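Local coordinates for disulfide isomerase DsbG N-terminal domain-containing protein (PDB 3TDG), which is a dimeric thioredoxin-fold oxidoreductase of the DsbG type from Helicobacter pylori, which probably acts as a reductase on protein disulfides, at residues A[33-38]-A[77-82]; A[50-55]-A[60-65]. One frame throughout, in Å; residues are numbered along the deposited sequence.

Contact 1: A[33-38]-A[77-82]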
loop_
_atom_site.group_PDB
_atom_site.type_symbol
_atom_site.label_atom_id
_atom_site.label_comp_id
_atom_site.label_asym_id
_atom_site.label_seq_id
_atom_site.Cartn_x
_atom_site.Cartn_y
_atom_site.Cartn_z
ATOM N N ASP A 33 -2.368 18.650 -31.157
ATOM C CA ASP A 33 -1.087 18.077 -31.401
ATOM C C ASP A 33 -0.069 18.594 -30.434
ATOM O O ASP A 33 0.861 17.902 -30.107
ATOM C CB ASP A 33 -0.647 18.368 -32.818
ATOM C CG ASP A 33 -1.546 17.731 -33.828
ATOM O OD1 ASP A 33 -1.747 16.511 -33.737
ATOM O OD2 ASP A 33 -2.062 18.452 -34.709
ATOM N N ASN A 34 -0.228 19.814 -29.977
ATOM C CA ASN A 34 0.790 20.339 -29.114
ATOM C C ASN A 34 0.909 19.627 -27.780
ATOM O O ASN A 34 1.992 19.367 -27.319
ATOM C CB ASN A 34 0.644 21.817 -28.904
ATOM C CG ASN A 34 1.894 22.424 -28.397
ATOM O OD1 ASN A 34 2.955 22.211 -28.941
ATOM N ND2 ASN A 34 1.792 23.167 -27.333
ATOM N N LEU A 35 -0.213 19.322 -27.161
ATOM C CA LEU A 35 -0.171 18.646 -25.891
ATOM C C LEU A 35 0.422 17.268 -26.048
ATOM O O LEU A 35 1.251 16.879 -25.286
ATOM C CB LEU A 35 -1.538 18.618 -25.215
ATOM C CG LEU A 35 -2.476 17.438 -25.342
ATOM C CD1 LEU A 35 -2.086 16.352 -24.453
ATOM C CD2 LEU A 35 -3.839 17.872 -25.003
ATOM N N VAL A 36 -0.002 16.561 -27.068
ATOM C CA VAL A 36 0.514 15.244 -27.364
ATOM C C VAL A 36 2.008 15.298 -27.546
ATOM O O VAL A 36 2.719 14.458 -27.104
ATOM C CB VAL A 36 -0.118 14.658 -28.628
ATOM C CG1 VAL A 36 0.542 13.403 -28.994
ATOM C CG2 VAL A 36 -1.551 14.389 -28.415
ATOM N N SER A 37 2.475 16.323 -28.204
ATOM C CA SER A 37 3.867 16.420 -28.497
ATOM C C SER A 37 4.671 16.841 -27.281
ATOM O O SER A 37 5.756 16.379 -27.072
ATOM C CB SER A 37 4.059 17.339 -29.687
ATOM O OG SER A 37 5.099 18.230 -29.479
ATOM N N VAL A 38 4.097 17.685 -26.456
ATOM C CA VAL A 38 4.759 18.066 -25.245
ATOM C C VAL A 38 4.941 16.857 -24.337
ATOM O O VAL A 38 5.966 16.682 -23.751
ATOM C CB VAL A 38 4.023 19.174 -24.532
ATOM C CG1 VAL A 38 4.649 19.446 -23.247
ATOM C CG2 VAL A 38 4.008 20.399 -25.356
ATOM N N LEU A 77 -6.691 15.446 -17.118
ATOM C CA LEU A 77 -5.756 16.570 -17.115
ATOM C C LEU A 77 -6.481 17.909 -17.196
ATOM O O LEU A 77 -7.592 18.004 -17.742
ATOM C CB LEU A 77 -4.850 16.479 -18.358
ATOM C CG LEU A 77 -4.221 15.126 -18.738
ATOM C CD1 LEU A 77 -3.597 15.189 -20.147
ATOM C CD2 LEU A 77 -3.189 14.722 -17.690
ATOM N N VAL A 78 -5.823 18.947 -16.704
ATOM C CA VAL A 78 -6.175 20.321 -17.078
ATOM C C VAL A 78 -5.069 20.812 -18.015
ATOM O O VAL A 78 -3.875 20.670 -17.718
ATOM C CB VAL A 78 -6.389 21.231 -15.822
ATOM C CG1 VAL A 78 -6.513 22.690 -16.209
ATOM C CG2 VAL A 78 -7.661 20.801 -15.090
ATOM N N VAL A 79 -5.474 21.347 -19.162
ATOM C CA VAL A 79 -4.547 21.724 -20.226
ATOM C C VAL A 79 -4.828 23.162 -20.707
ATOM O O VAL A 79 -5.988 23.548 -20.885
ATOM C CB VAL A 79 -4.634 20.718 -21.414
ATOM C CG1 VAL A 79 -3.734 21.130 -22.565
ATOM C CG2 VAL A 79 -4.291 19.289 -20.962
ATOM N N SER A 80 -3.774 23.951 -20.901
ATOM C CA SER A 80 -3.928 25.298 -21.469
ATOM C C SER A 80 -4.409 25.252 -22.929
ATOM O O SER A 80 -4.345 24.201 -23.585
ATOM C CB SER A 80 -2.635 26.109 -21.345
ATOM O OG SER A 80 -1.574 25.496 -22.055
ATOM N N LYS A 81 -4.903 26.397 -23.410
ATOM C CA LYS A 81 -5.384 26.568 -24.789
ATOM C C LYS A 81 -4.363 26.177 -25.846
ATOM O O LYS A 81 -4.699 25.512 -26.830
ATOM C CB LYS A 81 -5.795 28.032 -25.027
ATOM C CG LYS A 81 -7.245 28.343 -24.716
ATOM C CD LYS A 81 -7.622 29.722 -25.266
ATOM C CE LYS A 81 -9.124 29.986 -25.168
ATOM N NZ LYS A 81 -9.913 29.193 -26.172
ATOM N N ASP A 82 -3.118 26.604 -25.660
ATOM C CA ASP A 82 -2.077 26.270 -26.626
ATOM C C ASP A 82 -1.503 24.845 -26.440
ATOM O O ASP A 82 -0.672 24.411 -27.224
ATOM C CB ASP A 82 -0.973 27.334 -26.614
ATOM C CG ASP A 82 -0.289 27.457 -25.268
ATOM O OD1 ASP A 82 0.609 28.318 -25.160
ATOM O OD2 ASP A 82 -0.618 26.696 -24.321
#

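Contact 2: A[50-55]-A[60-65]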
loop_
_atom_site.group_PDB
_atom_site.type_symbol
_atom_site.label_atom_id
_atom_site.label_comp_id
_atom_site.label_asym_id
_atom_site.label_seq_id
_atom_site.Cartn_x
_atom_site.Cartn_y
_atom_site.Cartn_z
ATOM N N LEU A 50 -9.043 11.499 -25.610
ATOM C CA LEU A 50 -10.383 10.890 -25.594
ATOM C C LEU A 50 -11.531 11.887 -25.403
ATOM O O LEU A 50 -12.621 11.678 -25.924
ATOM C CB LEU A 50 -10.490 9.813 -24.509
ATOM C CG LEU A 50 -9.423 8.723 -24.447
ATOM C CD1 LEU A 50 -9.452 8.077 -23.070
ATOM C CD2 LEU A 50 -9.624 7.683 -25.538
ATOM N N GLU A 51 -11.292 12.958 -24.654
ATOM C CA GLU A 51 -12.370 13.840 -24.221
ATOM C C GLU A 51 -11.825 15.240 -23.933
ATOM O O GLU A 51 -10.769 15.387 -23.299
ATOM C CB GLU A 51 -13.018 13.234 -22.968
ATOM C CG GLU A 51 -14.343 13.826 -22.551
ATOM C CD GLU A 51 -14.779 13.375 -21.148
ATOM O OE1 GLU A 51 -14.451 12.242 -20.728
ATOM O OE2 GLU A 51 -15.457 14.162 -20.458
ATOM N N ILE A 52 -12.522 16.264 -24.416
ATOM C CA ILE A 52 -12.190 17.659 -24.078
ATOM C C ILE A 52 -13.444 18.380 -23.577
ATOM O O ILE A 52 -14.481 18.342 -24.235
ATOM C CB ILE A 52 -11.584 18.436 -25.279
ATOM C CG1 ILE A 52 -10.315 17.746 -25.804
ATOM C CG2 ILE A 52 -11.277 19.892 -24.891
ATOM C CD1 ILE A 52 -9.944 18.135 -27.257
ATOM N N LYS A 53 -13.352 19.018 -22.412
ATOM C CA LYS A 53 -14.480 19.743 -21.818
ATOM C C LYS A 53 -14.033 21.103 -21.271
ATOM O O LYS A 53 -12.946 21.204 -20.703
ATOM C CB LYS A 53 -15.125 18.931 -20.690
ATOM C CG LYS A 53 -15.890 17.705 -21.139
ATOM C CD LYS A 53 -17.008 18.070 -22.110
ATOM C CE LYS A 53 -17.550 16.830 -22.786
ATOM N NZ LYS A 53 -17.838 15.794 -21.761
ATOM N N PRO A 54 -14.852 22.123 -21.354
ATOM C CA PRO A 54 -14.476 23.437 -20.849
ATOM C C PRO A 54 -14.670 23.577 -19.361
ATOM O O PRO A 54 -15.424 22.837 -18.809
ATOM C CB PRO A 54 -15.447 24.350 -21.564
ATOM C CG PRO A 54 -16.609 23.526 -21.821
ATOM C CD PRO A 54 -16.142 22.147 -22.036
ATOM N N LEU A 55 -13.997 24.523 -18.731
ATOM C CA LEU A 55 -14.231 24.832 -17.333
ATOM C C LEU A 55 -14.857 26.204 -17.167
ATOM O O LEU A 55 -14.395 27.166 -17.724
ATOM C CB LEU A 55 -12.945 24.801 -16.545
ATOM C CG LEU A 55 -12.075 23.566 -16.503
ATOM C CD1 LEU A 55 -10.861 23.902 -15.723
ATOM C CD2 LEU A 55 -12.799 22.451 -15.879
ATOM N N ASP A 60 -8.728 29.992 -20.116
ATOM C CA ASP A 60 -7.623 29.378 -20.819
ATOM C C ASP A 60 -7.545 27.861 -20.600
ATOM O O ASP A 60 -7.089 27.144 -21.439
ATOM C CB ASP A 60 -6.306 30.048 -20.453
ATOM C CG ASP A 60 -5.108 29.420 -21.154
ATOM O OD1 ASP A 60 -5.048 29.443 -22.380
ATOM O OD2 ASP A 60 -4.214 28.913 -20.472
ATOM N N LEU A 61 -8.006 27.386 -19.467
ATOM C CA LEU A 61 -7.874 25.976 -19.111
ATOM C C LEU A 61 -9.035 25.090 -19.538
ATOM O O LEU A 61 -10.198 25.436 -19.328
ATOM C CB LEU A 61 -7.654 25.849 -17.611
ATOM C CG LEU A 61 -6.383 26.499 -17.078
ATOM C CD1 LEU A 61 -6.326 26.277 -15.590
ATOM C CD2 LEU A 61 -5.139 25.930 -17.772
ATOM N N LYS A 62 -8.705 23.943 -20.136
ATOM C CA LYS A 62 -9.694 22.925 -20.500
ATOM C C LYS A 62 -9.438 21.597 -19.770
ATOM O O LYS A 62 -8.313 21.307 -19.369
ATOM C CB LYS A 62 -9.696 22.676 -22.014
ATOM C CG LYS A 62 -9.737 23.950 -22.883
ATOM C CD LYS A 62 -10.203 23.631 -24.295
ATOM C CE LYS A 62 -11.727 23.626 -24.384
ATOM N NZ LYS A 62 -12.272 25.021 -24.338
ATOM N N MET A 63 -10.490 20.799 -19.621
ATOM C CA MET A 63 -10.393 19.464 -19.055
ATOM C C MET A 63 -10.185 18.472 -20.195
ATOM O O MET A 63 -10.987 18.419 -21.128
ATOM C CB MET A 63 -11.658 19.135 -18.269
ATOM C CG MET A 63 -11.483 18.063 -17.204
ATOM S SD MET A 63 -11.603 16.403 -17.863
ATOM C CE MET A 63 -13.346 16.320 -18.294
ATOM N N VAL A 64 -9.091 17.709 -20.121
ATOM C CA VAL A 64 -8.752 16.708 -21.134
ATOM C C VAL A 64 -8.498 15.348 -20.483
ATOM O O VAL A 64 -7.769 15.250 -19.481
ATOM C CB VAL A 64 -7.495 17.131 -21.948
ATOM C CG1 VAL A 64 -7.193 16.136 -23.066
ATOM C CG2 VAL A 64 -7.670 18.537 -22.549
ATOM N N VAL A 65 -9.116 14.309 -21.030
ATOM C CA VAL A 65 -8.791 12.932 -20.661
ATOM C C VAL A 65 -8.017 12.288 -21.811
ATOM O O VAL A 65 -8.388 12.445 -22.984
ATOM C CB VAL A 65 -10.049 12.117 -20.286
ATOM C CG1 VAL A 65 -9.688 10.666 -19.887
ATOM C CG2 VAL A 65 -10.771 12.809 -19.132
HETATM O O HOH W 1 -12.836 26.412 -20.616
#

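Contact 1: A[33-38]-A[77-82]
L35 and V79 meet where helix 33-43 packs against one face of the antiparallel sheet in the DsbG N-terminal domain, a helix-on-sheet arrangement with strand 74-79 and the residues that follow it as the second partner. The two side chains cross at about a right angle, and the evidence for contact is one methyl pair, L35 CD2 to V79 CG1 at 4.1 Å. Both residues are buried, and I86 of strand 85-88 packs on both, so the leucine sits in an apolar layer shared by neighbouring strands.

The outer end of the contact is polar, and N34 and D82 carry it. With CG of N34 anti to its own backbone N (chi1 -162°), the amide is carried to the turn, where ND2 donates to the backbone O of D82 and also bonds N84 OD1. D82 OD1 in turn accepts from N84 ND2, tying helix and turn together through a small side-chain network. Within the turn, S80 OG donates to D82 OD2 at 2.7 Å, nearly in line with that C-O bond. The helix-to-turn bond itself, N34 ND2 to D82 O, is 2.8 Å long but bent, with 138° at the hydrogen, and its donor is tilted 28° from the carbonyl plane.

Contact 2: A[50-55]-A[60-65]
Strands 50-54 and 62-65 run antiparallel, their axes 165° apart in direction and 4.6 Å apart at closest approach. K53 and M63 form a hydrogen-bonded pair through K53 N to M63 O at 2.8 Å and M63 N to K53 O at 2.7 Å. I52 and V64 make the adjoining non-hydrogen-bonded pair. Farther along, the regular ladder is interrupted: L50 and E51 both face V65, and V65 O takes a bond from L50 N at 2.9 Å and a weak one from E51 N, while V65 N donates to E51 O. This is a classic beta bulge.

On the face carrying E51, K53, M63 and V65, the M63 chain bends at chi2 and chi3, bringing its methyl CE to E51 OE2 at 3.7 Å and alongside K53 CB. E51 is extended, with its carboxylate between two lysines: K53 NZ approaches OE2 from above the carboxylate plane in a salt bridge of 3.2 Å, and K110 of helix 98-129 pairs with OE1. The same helix touches M63 and V65 through T107. On the other face, I52 CG2 packs on the aliphatic part of K62, 3.8 Å from CE.

Toward the turn, L55 puts CD2 against M63 CB and CD1 against L61 CB, both at 4.2 Å. A water accepts from L55 N and can donate to L61 O, although it has more acceptors in reach than protons; it bridges the two segments beyond the K53-M63 pair. Together these features describe a beta hairpin, bulged near its open end, whose E51-M63 face is covered by the long helix 98-129.

Overall arrangement
Both contacts belong to one antiparallel sheet and, with centres 10 Å apart, join directly: V64 O meets L77 N and K62 N meets V79 O in probable backbone hydrogen bonds. Contact 2 is nested within the chain loop closed by contact 1. Each is partly buried, but differently. Contact 1 joins the helix to the sheet and the turn after it by an apolar side-chain pair and a side-chain-to-backbone bond, burying 170 Å². Contact 2 joins neighbouring strands mainly by backbone bonds, burying 569 Å², with the charged E51 on the face that meets helix 98-129. The sheet is thus flanked by helix 33-43 at contact 1 and by helix 98-129 at contact 2.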